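Local coordinates for protein PKS (Streptomyces albus, PDB 4OQJ) that probably catalyses the carbon-carbon bond-forming condensation of acyl units held on carrier proteins, as a ketosynthase of the AT-less polyketide synthase that makes the antibiotic oxazolomycin, at residues E150-A155 with Y161-T166; R245-K250 with P404-A409; A568-H573 with F598-A603. One frame throughout, in Å; residues are numbered along the deposited sequence. Where two conformers were deposited one is given.

Overall arrangement
The three contacts follow one another along the chain and lie far apart in space. Contacts 1 and 2 both belong to the ketosynthase region, where their centres are 47 Å apart. Contact 1 joins two consecutive helices beside the second subunit, whereas contact 2 brings together two loops distant in sequence, near the 413-415 end of the large mixed sheet. Contact 3 packs two helices further along the chain, its centre 61 Å from that of contact 1 and 73 Å from that of contact 2, across the chain's centre from the latter. None of the six segments includes Ser292 or Lys294, which bind a potassium ion.

Contact 1: E150-A155 with Y161-T166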
loop_
_atom_site.group_PDB
_atom_site.type_symbol
_atom_site.label_atom_id
_atom_site.label_comp_id
_atom_site.label_asym_id
_atom_site.label_seq_id
_atom_site.Cartn_x
_atom_site.Cartn_y
_atom_site.Cartn_z
ATOM N N GLU A 150 -29.989 -1.083 3.337
ATOM C CA GLU A 150 -31.242 -1.312 2.623
ATOM C C GLU A 150 -31.271 -0.475 1.352
ATOM O O GLU A 150 -31.717 -0.932 0.300
ATOM C CB GLU A 150 -32.441 -0.977 3.516
ATOM N N ARG A 151 -30.779 0.753 1.468
ATOM C CA ARG A 151 -30.697 1.677 0.348
ATOM C C ARG A 151 -29.965 1.037 -0.829
ATOM O O ARG A 151 -30.409 1.121 -1.970
ATOM C CB ARG A 151 -29.986 2.950 0.796
ATOM C CG ARG A 151 -30.274 4.192 -0.015
ATOM C CD ARG A 151 -30.114 5.418 0.877
ATOM N NE ARG A 151 -29.639 6.593 0.159
ATOM C CZ ARG A 151 -29.378 7.763 0.735
ATOM N NH1 ARG A 151 -29.552 7.917 2.042
ATOM N NH2 ARG A 151 -28.948 8.782 0.002
ATOM N N TYR A 152 -28.832 0.395 -0.533
ATOM C CA TYR A 152 -28.015 -0.247 -1.564
ATOM C C TYR A 152 -28.744 -1.383 -2.299
ATOM O O TYR A 152 -28.775 -1.411 -3.528
ATOM C CB TYR A 152 -26.714 -0.801 -0.966
ATOM C CG TYR A 152 -25.764 -1.320 -2.030
ATOM C CD1 TYR A 152 -25.838 -2.632 -2.489
ATOM C CD2 TYR A 152 -24.809 -0.486 -2.594
ATOM C CE1 TYR A 152 -24.979 -3.093 -3.480
ATOM C CE2 TYR A 152 -23.952 -0.938 -3.578
ATOM C CZ TYR A 152 -24.042 -2.242 -4.015
ATOM O OH TYR A 152 -23.186 -2.680 -4.997
ATOM N N ARG A 153 -29.315 -2.325 -1.556
ATOM C CA ARG A 153 -29.864 -3.529 -2.180
ATOM C C ARG A 153 -31.140 -3.271 -2.987
ATOM O O ARG A 153 -31.511 -4.089 -3.824
ATOM C CB ARG A 153 -30.130 -4.603 -1.123
ATOM C CG ARG A 153 -29.043 -5.682 -1.069
ATOM C CD ARG A 153 -28.992 -6.372 0.283
ATOM N NE ARG A 153 -28.654 -5.402 1.320
ATOM C CZ ARG A 153 -29.408 -5.105 2.375
ATOM N NH1 ARG A 153 -30.564 -5.722 2.600
ATOM N NH2 ARG A 153 -28.984 -4.187 3.227
ATOM N N THR A 154 -31.787 -2.135 -2.756
ATOM C CA THR A 154 -33.004 -1.779 -3.491
ATOM C C THR A 154 -32.787 -0.612 -4.457
ATOM O O THR A 154 -33.743 0.038 -4.871
ATOM C CB THR A 154 -34.141 -1.395 -2.531
ATOM O OG1 THR A 154 -33.892 -0.088 -1.999
ATOM C CG2 THR A 154 -34.257 -2.409 -1.391
ATOM N N ALA A 155 -31.531 -0.352 -4.810
ATOM C CA ALA A 155 -31.190 0.766 -5.687
ATOM C C ALA A 155 -30.778 0.293 -7.076
ATOM O O ALA A 155 -30.411 -0.867 -7.270
ATOM C CB ALA A 155 -30.075 1.597 -5.073
ATOM N N TYR A 161 -23.503 2.466 -7.949
ATOM C CA TYR A 161 -22.201 2.949 -8.380
ATOM C C TYR A 161 -21.823 4.210 -7.596
ATOM O O TYR A 161 -20.707 4.345 -7.107
ATOM C CB TYR A 161 -22.211 3.220 -9.887
ATOM C CG TYR A 161 -20.933 3.835 -10.413
ATOM C CD1 TYR A 161 -20.763 5.214 -10.440
ATOM C CD2 TYR A 161 -19.898 3.037 -10.888
ATOM C CE1 TYR A 161 -19.597 5.780 -10.917
ATOM C CE2 TYR A 161 -18.726 3.598 -11.370
ATOM C CZ TYR A 161 -18.580 4.966 -11.381
ATOM O OH TYR A 161 -17.418 5.536 -11.861
ATOM N N ARG A 162 -22.763 5.130 -7.443
ATOM C CA ARG A 162 -22.480 6.336 -6.681
ATOM C C ARG A 162 -22.189 6.002 -5.195
ATOM O O ARG A 162 -21.321 6.607 -4.568
ATOM C CB ARG A 162 -23.646 7.317 -6.844
ATOM C CG ARG A 162 -23.478 8.683 -6.158
ATOM C CD ARG A 162 -22.090 9.332 -6.319
ATOM N NE ARG A 162 -21.744 9.683 -7.698
ATOM C CZ ARG A 162 -20.855 10.620 -8.033
ATOM N NH1 ARG A 162 -20.220 11.312 -7.096
ATOM N NH2 ARG A 162 -20.590 10.868 -9.309
HETATM N N MSE A 163 -22.867 5.002 -4.644
HETATM C CA MSE A 163 -22.558 4.560 -3.290
HETATM C C MSE A 163 -21.180 3.878 -3.207
HETATM O O MSE A 163 -20.470 4.048 -2.230
HETATM C CB MSE A 163 -23.661 3.623 -2.779
HETATM C CG MSE A 163 -24.870 4.402 -2.247
HETATM SE SE MSE A 163 -26.250 3.267 -1.499
HETATM C CE MSE A 163 -27.158 2.897 -3.169
HETATM N N MSE A 164 -20.789 3.132 -4.234
HETATM C CA MSE A 164 -19.472 2.507 -4.234
HETATM C C MSE A 164 -18.341 3.544 -4.209
HETATM O O MSE A 164 -17.380 3.403 -3.434
HETATM C CB MSE A 164 -19.306 1.595 -5.455
HETATM C CG MSE A 164 -17.907 0.994 -5.597
HETATM SE SE MSE A 164 -17.649 0.111 -7.325
HETATM C CE MSE A 164 -17.340 1.732 -8.410
ATOM N N ILE A 165 -18.425 4.581 -5.036
ATOM C CA ILE A 165 -17.303 5.532 -5.074
ATOM C C ILE A 165 -17.322 6.469 -3.874
ATOM O O ILE A 165 -16.337 7.164 -3.645
ATOM C CB ILE A 165 -17.261 6.377 -6.383
ATOM C CG1 ILE A 165 -18.482 7.291 -6.501
ATOM C CG2 ILE A 165 -17.129 5.457 -7.583
ATOM C CD1 ILE A 165 -18.508 8.110 -7.782
ATOM N N THR A 166 -18.406 6.464 -3.087
ATOM C CA THR A 166 -18.428 7.265 -1.861
ATOM C C THR A 166 -18.186 6.432 -0.603
ATOM O O THR A 166 -18.125 6.984 0.494
ATOM C CB THR A 166 -19.766 8.032 -1.681
ATOM O OG1 THR A 166 -20.870 7.127 -1.730
ATOM C CG2 THR A 166 -19.935 9.095 -2.773
#
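Met163, built as selenomethionine, reaches from helix 157-167 to Tyr152 in helix 149-153 and to Ala155 just after it, and with Tyr152 it makes a Met-aromatic contact. The two helices follow each other directly in the N-terminal half of the ketosynthase, and no hydrogen bond links the two segments. From CB the Met163 chain leaves beside its own backbone N (chi1 -82°) and runs extended through CG, placing the selenium against the backbone of Tyr152. SE comes to rest 3.9 Å from Tyr152 CA and 4.1 Å from Tyr152 CB. Relative to the phenol ring it lies at the edge, 5.5 Å from the ring centroid and 77° off the normal, with Tyr152 CD2 the ring atom close to it, 4.2 Å from SE. The ring also packs on Leu140 of the second subunit, which places this helix pair beside the dimer interface. Where the first helix ends, the chain is tied back by Arg160, whose NE and NH2 bond to the carbonyl oxygens of Tyr152 and Arg153. The Met163 chain bends about the CG-SE bond (chi3 -86°), which swings the terminal methyl along the backbone of the other segment: CE lies 3.6 Å from Tyr152 CA and 3.7 Å from the methyl CB of Ala155.

Contact 2: R245-K250 with P404-A409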
loop_
_atom_site.group_PDB
_atom_site.type_symbol
_atom_site.label_atom_id
_atom_site.label_comp_id
_atom_site.label_asym_id
_atom_site.label_seq_id
_atom_site.Cartn_x
_atom_site.Cartn_y
_atom_site.Cartn_z
ATOM N N ARG A 245 -6.422 -1.909 30.988
ATOM C CA ARG A 245 -5.439 -1.884 32.075
ATOM C C ARG A 245 -4.126 -2.513 31.631
ATOM O O ARG A 245 -3.716 -3.558 32.144
ATOM C CB ARG A 245 -5.991 -2.602 33.307
ATOM C CG ARG A 245 -7.375 -2.120 33.729
ATOM C CD ARG A 245 -7.910 -2.917 34.926
ATOM N NE ARG A 245 -9.297 -2.570 35.236
ATOM C CZ ARG A 245 -9.665 -1.513 35.956
ATOM N NH1 ARG A 245 -8.754 -0.686 36.447
ATOM N NH2 ARG A 245 -10.950 -1.276 36.182
ATOM N N ALA A 246 -3.461 -1.844 30.691
ATOM C CA ALA A 246 -2.309 -2.410 30.011
ATOM C C ALA A 246 -1.176 -2.735 30.980
ATOM O O ALA A 246 -0.732 -1.874 31.749
ATOM C CB ALA A 246 -1.811 -1.452 28.921
ATOM N N PHE A 247 -0.737 -3.992 30.912
ATOM C CA PHE A 247 0.410 -4.538 31.655
ATOM C C PHE A 247 0.122 -4.778 33.134
ATOM O O PHE A 247 0.970 -5.301 33.865
ATOM C CB PHE A 247 1.620 -3.623 31.476
ATOM C CG PHE A 247 1.938 -3.365 30.034
ATOM C CD1 PHE A 247 2.281 -4.423 29.204
ATOM C CD2 PHE A 247 1.861 -2.096 29.499
ATOM C CE1 PHE A 247 2.558 -4.217 27.865
ATOM C CE2 PHE A 247 2.138 -1.879 28.157
ATOM C CZ PHE A 247 2.481 -2.943 27.342
ATOM N N ASP A 248 -1.091 -4.437 33.554
ATOM C CA ASP A 248 -1.515 -4.607 34.941
ATOM C C ASP A 248 -1.951 -6.040 35.215
ATOM O O ASP A 248 -2.323 -6.773 34.299
ATOM C CB ASP A 248 -2.663 -3.648 35.257
ATOM C CG ASP A 248 -3.060 -3.660 36.723
ATOM O OD1 ASP A 248 -2.454 -2.901 37.506
ATOM O OD2 ASP A 248 -3.988 -4.411 37.087
ATOM N N ALA A 249 -1.923 -6.431 36.485
ATOM C CA ALA A 249 -2.306 -7.789 36.865
ATOM C C ALA A 249 -3.781 -8.050 36.568
ATOM O O ALA A 249 -4.182 -9.194 36.341
ATOM C CB ALA A 249 -2.008 -8.026 38.339
ATOM N N LYS A 250 -4.582 -6.984 36.559
ATOM C CA LYS A 250 -6.015 -7.103 36.307
ATOM C C LYS A 250 -6.359 -6.845 34.838
ATOM O O LYS A 250 -7.522 -6.624 34.504
ATOM C CB LYS A 250 -6.788 -6.141 37.218
ATOM C CG LYS A 250 -6.592 -6.459 38.702
ATOM C CD LYS A 250 -7.203 -5.422 39.629
ATOM C CE LYS A 250 -6.869 -5.758 41.083
ATOM N NZ LYS A 250 -7.888 -5.277 42.057
ATOM N N PRO A 404 1.974 -10.571 36.922
ATOM C CA PRO A 404 3.027 -11.510 37.326
ATOM C C PRO A 404 3.629 -12.308 36.177
ATOM O O PRO A 404 4.798 -12.695 36.253
ATOM C CB PRO A 404 2.302 -12.457 38.291
ATOM C CG PRO A 404 1.174 -11.678 38.823
ATOM C CD PRO A 404 0.744 -10.762 37.714
ATOM N N GLU A 405 2.840 -12.561 35.138
ATOM C CA GLU A 405 3.302 -13.342 33.989
ATOM C C GLU A 405 4.216 -12.560 33.030
ATOM O O GLU A 405 4.817 -13.146 32.127
ATOM C CB GLU A 405 2.097 -13.872 33.200
ATOM C CG GLU A 405 1.162 -14.772 34.003
ATOM C CD GLU A 405 1.820 -16.077 34.423
ATOM O OE1 GLU A 405 2.340 -16.793 33.538
ATOM O OE2 GLU A 405 1.816 -16.384 35.638
ATOM N N ILE A 406 4.302 -11.242 33.192
ATOM C CA ILE A 406 5.183 -10.444 32.334
ATOM C C ILE A 406 6.594 -10.469 32.898
ATOM O O ILE A 406 6.809 -10.131 34.065
ATOM C CB ILE A 406 4.729 -8.981 32.223
ATOM C CG1 ILE A 406 3.327 -8.893 31.608
ATOM C CG2 ILE A 406 5.724 -8.183 31.375
ATOM C CD1 ILE A 406 2.744 -7.475 31.578
ATOM N N ASP A 407 7.560 -10.837 32.065
ATOM C CA ASP A 407 8.944 -10.954 32.516
ATOM C C ASP A 407 9.727 -9.627 32.385
ATOM O O ASP A 407 10.663 -9.520 31.590
ATOM C CB ASP A 407 9.643 -12.068 31.736
ATOM C CG ASP A 407 10.855 -12.619 32.470
ATOM O OD1 ASP A 407 11.253 -12.042 33.507
ATOM O OD2 ASP A 407 11.413 -13.630 32.001
ATOM N N PHE A 408 9.349 -8.622 33.178
ATOM C CA PHE A 408 10.029 -7.328 33.132
ATOM C C PHE A 408 11.505 -7.470 33.504
ATOM O O PHE A 408 12.372 -6.837 32.899
ATOM C CB PHE A 408 9.354 -6.310 34.073
ATOM C CG PHE A 408 8.053 -5.756 33.549
ATOM C CD1 PHE A 408 8.039 -4.907 32.458
ATOM C CD2 PHE A 408 6.850 -6.076 34.152
ATOM C CE1 PHE A 408 6.848 -4.391 31.973
ATOM C CE2 PHE A 408 5.658 -5.563 33.674
ATOM C CZ PHE A 408 5.656 -4.721 32.581
ATOM N N ALA A 409 11.785 -8.310 34.493
ATOM C CA ALA A 409 13.139 -8.448 35.017
ATOM C C ALA A 409 14.124 -8.956 33.968
ATOM O O ALA A 409 15.327 -8.772 34.108
ATOM C CB ALA A 409 13.138 -9.377 36.218
#
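Ile406 meets Phe247 through its delta methyl, and these two loops of the thiolase-clan ketosynthase fold touch by apolar contacts, without a hydrogen bond between the segments. Ile406 CD1 lies in the plane of the Phe247 ring, at its edge, 3.9 Å from Phe247 CD1; the same methyl approaches the backbone, 3.6 Å from Phe247 O. The two side chains cross at about a right angle. The other branch of the isoleucine, CG2, sits 3.5 Å above the plane of the Phe408 ring, offset toward the rim, while that ring turns its edge to Phe247, with CZ 4.3 Å from Phe247 CB. Further along, Ala249 CB touches Pro404 CD at 3.9 Å.

Hydrogen bonds shape the first loop. A type II beta turn runs from Arg245 to Asp248, with Phe247 at its third position (phi 75°), and an Asx turn follows: Lys250 N donates to Asp248 OD2 (2.7 Å), nearly straight at 164°, on the anti side of that oxygen and 31° out of the carboxylate plane. Asp248 OD1 accepts from Glu400 N and Ala401 N, a few residues before Pro404.

Phe247 and Ile406 both pack on Val341 of helix 336-348, while Phe247 and Phe408 both reach Leu362 of strand 360-363 and Val415 of the sheet-edge strand 413-415.

Contact 3: A568-H573 with F598-A603; sequences AAFREH and FAVQYA
The Phe570 ring points one edge at the backbone of helix 594-610: CE1 is 3.5 Å from Val600 O, which lies near the plane of the ring. Ala603 CB comes obliquely to the same ring, 3.6 Å from Phe570 CE1 and 3.8 Å from Phe570 CD1. The imidazole of His573 is placed differently. One face has Glu572 CD 4.2 Å above the plane, offset toward the rim, while Ala603 O comes to the ring at a slant.

The CB of Phe570 points neither toward nor away from the other helix; with CG anti to the backbone N (chi1 176°), the ring end comes nearer. CZ then meets Val600 CG1 at 4.1 Å, the two side chains crossing obliquely. The pairing is a steep helix-helix packing within a largely helical part of the C-terminal region, which also holds short strands. The segment axes approach to 9.3 Å with their directions 125° apart, and the small Ala603 sits where they come near, its CA 5.0 Å from the CA of His573. There the methyl lies between Phe570 and His573 CB. Helix 557-566 packs on the same side chains, with Leu563 and Tyr564 on Phe570 and His559 and Ala560 on Val600. Phe574, one residue past the first segment, meets the Phe570 ring at about 30° between planes, and Val600 O also accepts a hydrogen bond from Thr604 OG1.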
loop_
_atom_site.group_PDB
_atom_site.type_symbol
_atom_site.label_atom_id
_atom_site.label_comp_id
_atom_site.label_asym_id
_atom_site.label_seq_id
_atom_site.Cartn_x
_atom_site.Cartn_y
_atom_site.Cartn_z
ATOM N N ALA A 568 13.165 46.470 -1.667
ATOM C CA ALA A 568 14.060 46.216 -2.789
ATOM C C ALA A 568 13.336 46.329 -4.122
ATOM O O ALA A 568 13.887 46.857 -5.084
ATOM C CB ALA A 568 14.698 44.833 -2.656
ATOM N N ALA A 569 12.101 45.841 -4.181
ATOM C CA ALA A 569 11.338 45.869 -5.429
ATOM C C ALA A 569 11.016 47.307 -5.827
ATOM O O ALA A 569 11.030 47.664 -7.008
ATOM C CB ALA A 569 10.060 45.049 -5.288
ATOM N N PHE A 570 10.742 48.142 -4.834
ATOM C CA PHE A 570 10.471 49.549 -5.096
ATOM C C PHE A 570 11.721 50.207 -5.645
ATOM O O PHE A 570 11.677 50.904 -6.658
ATOM C CB PHE A 570 10.012 50.267 -3.822
ATOM C CG PHE A 570 9.808 51.750 -3.996
ATOM C CD1 PHE A 570 8.590 52.246 -4.439
ATOM C CD2 PHE A 570 10.830 52.645 -3.717
ATOM C CE1 PHE A 570 8.398 53.601 -4.599
ATOM C CE2 PHE A 570 10.644 54.007 -3.876
ATOM C CZ PHE A 570 9.423 54.488 -4.315
ATOM N N ARG A 571 12.833 49.971 -4.958
ATOM C CA ARG A 571 14.118 50.575 -5.297
ATOM C C ARG A 571 14.478 50.281 -6.749
ATOM O O ARG A 571 14.893 51.181 -7.482
ATOM C CB ARG A 571 15.204 50.057 -4.342
ATOM C CG ARG A 571 16.472 50.866 -4.333
ATOM C CD ARG A 571 17.356 50.550 -3.130
ATOM N NE ARG A 571 17.561 49.115 -2.923
ATOM C CZ ARG A 571 17.108 48.409 -1.883
ATOM N NH1 ARG A 571 17.378 47.117 -1.808
ATOM N NH2 ARG A 571 16.402 48.976 -0.907
ATOM N N GLU A 572 14.286 49.029 -7.167
ATOM C CA GLU A 572 14.540 48.630 -8.554
ATOM C C GLU A 572 13.762 49.491 -9.544
ATOM O O GLU A 572 14.346 50.119 -10.424
ATOM C CB GLU A 572 14.181 47.155 -8.781
ATOM C CG GLU A 572 14.320 46.710 -10.249
ATOM C CD GLU A 572 13.704 45.349 -10.542
ATOM O OE1 GLU A 572 13.452 44.572 -9.592
ATOM O OE2 GLU A 572 13.467 45.061 -11.738
ATOM N N HIS A 573 12.441 49.505 -9.415
ATOM C CA HIS A 573 11.599 50.218 -10.377
ATOM C C HIS A 573 11.725 51.733 -10.274
ATOM O O HIS A 573 11.528 52.448 -11.261
ATOM C CB HIS A 573 10.146 49.801 -10.199
ATOM C CG HIS A 573 9.919 48.345 -10.451
ATOM N ND1 HIS A 573 10.044 47.785 -11.703
ATOM C CD2 HIS A 573 9.610 47.329 -9.611
ATOM C CE1 HIS A 573 9.809 46.485 -11.625
ATOM N NE2 HIS A 573 9.545 46.184 -10.368
ATOM N N PHE A 598 4.890 61.379 -9.458
ATOM C CA PHE A 598 4.711 60.339 -10.463
ATOM C C PHE A 598 5.629 59.148 -10.185
ATOM O O PHE A 598 5.164 58.014 -10.081
ATOM C CB PHE A 598 4.987 60.870 -11.870
ATOM C CG PHE A 598 4.966 59.798 -12.914
ATOM C CD1 PHE A 598 3.764 59.355 -13.450
ATOM C CD2 PHE A 598 6.137 59.206 -13.338
ATOM C CE1 PHE A 598 3.742 58.349 -14.394
ATOM C CE2 PHE A 598 6.115 58.203 -14.282
ATOM C CZ PHE A 598 4.915 57.775 -14.809
ATOM N N ALA A 599 6.929 59.415 -10.071
ATOM C CA ALA A 599 7.937 58.366 -9.886
ATOM C C ALA A 599 7.599 57.414 -8.736
ATOM O O ALA A 599 7.606 56.203 -8.919
ATOM C CB ALA A 599 9.301 58.986 -9.656
ATOM N N VAL A 600 7.303 57.960 -7.564
ATOM C CA VAL A 600 6.961 57.140 -6.408
ATOM C C VAL A 600 5.744 56.266 -6.692
ATOM O O VAL A 600 5.728 55.092 -6.346
ATOM C CB VAL A 600 6.676 57.997 -5.170
ATOM C CG1 VAL A 600 6.296 57.116 -3.970
ATOM C CG2 VAL A 600 7.892 58.824 -4.828
ATOM N N GLN A 601 4.729 56.838 -7.335
ATOM C CA GLN A 601 3.509 56.093 -7.611
ATOM C C GLN A 601 3.740 55.034 -8.687
ATOM O O GLN A 601 3.241 53.921 -8.562
ATOM C CB GLN A 601 2.378 57.040 -8.029
ATOM C CG GLN A 601 1.810 57.858 -6.875
ATOM C CD GLN A 601 0.673 58.780 -7.295
ATOM O OE1 GLN A 601 -0.499 58.434 -7.172
ATOM N NE2 GLN A 601 1.019 59.962 -7.769
ATOM N N TYR A 602 4.492 55.385 -9.733
ATOM C CA TYR A 602 4.797 54.450 -10.807
ATOM C C TYR A 602 5.590 53.267 -10.271
ATOM O O TYR A 602 5.280 52.110 -10.567
ATOM C CB TYR A 602 5.584 55.138 -11.940
ATOM C CG TYR A 602 5.959 54.189 -13.060
ATOM C CD1 TYR A 602 5.060 53.891 -14.076
ATOM C CD2 TYR A 602 7.207 53.589 -13.101
ATOM C CE1 TYR A 602 5.395 53.020 -15.102
ATOM C CE2 TYR A 602 7.554 52.723 -14.125
ATOM C CZ TYR A 602 6.640 52.436 -15.120
ATOM O OH TYR A 602 6.979 51.570 -16.142
ATOM N N ALA A 603 6.610 53.555 -9.473
ATOM C CA ALA A 603 7.434 52.499 -8.903
ATOM C C ALA A 603 6.606 51.588 -7.989
ATOM O O ALA A 603 6.804 50.371 -7.983
ATOM C CB ALA A 603 8.591 53.094 -8.150
#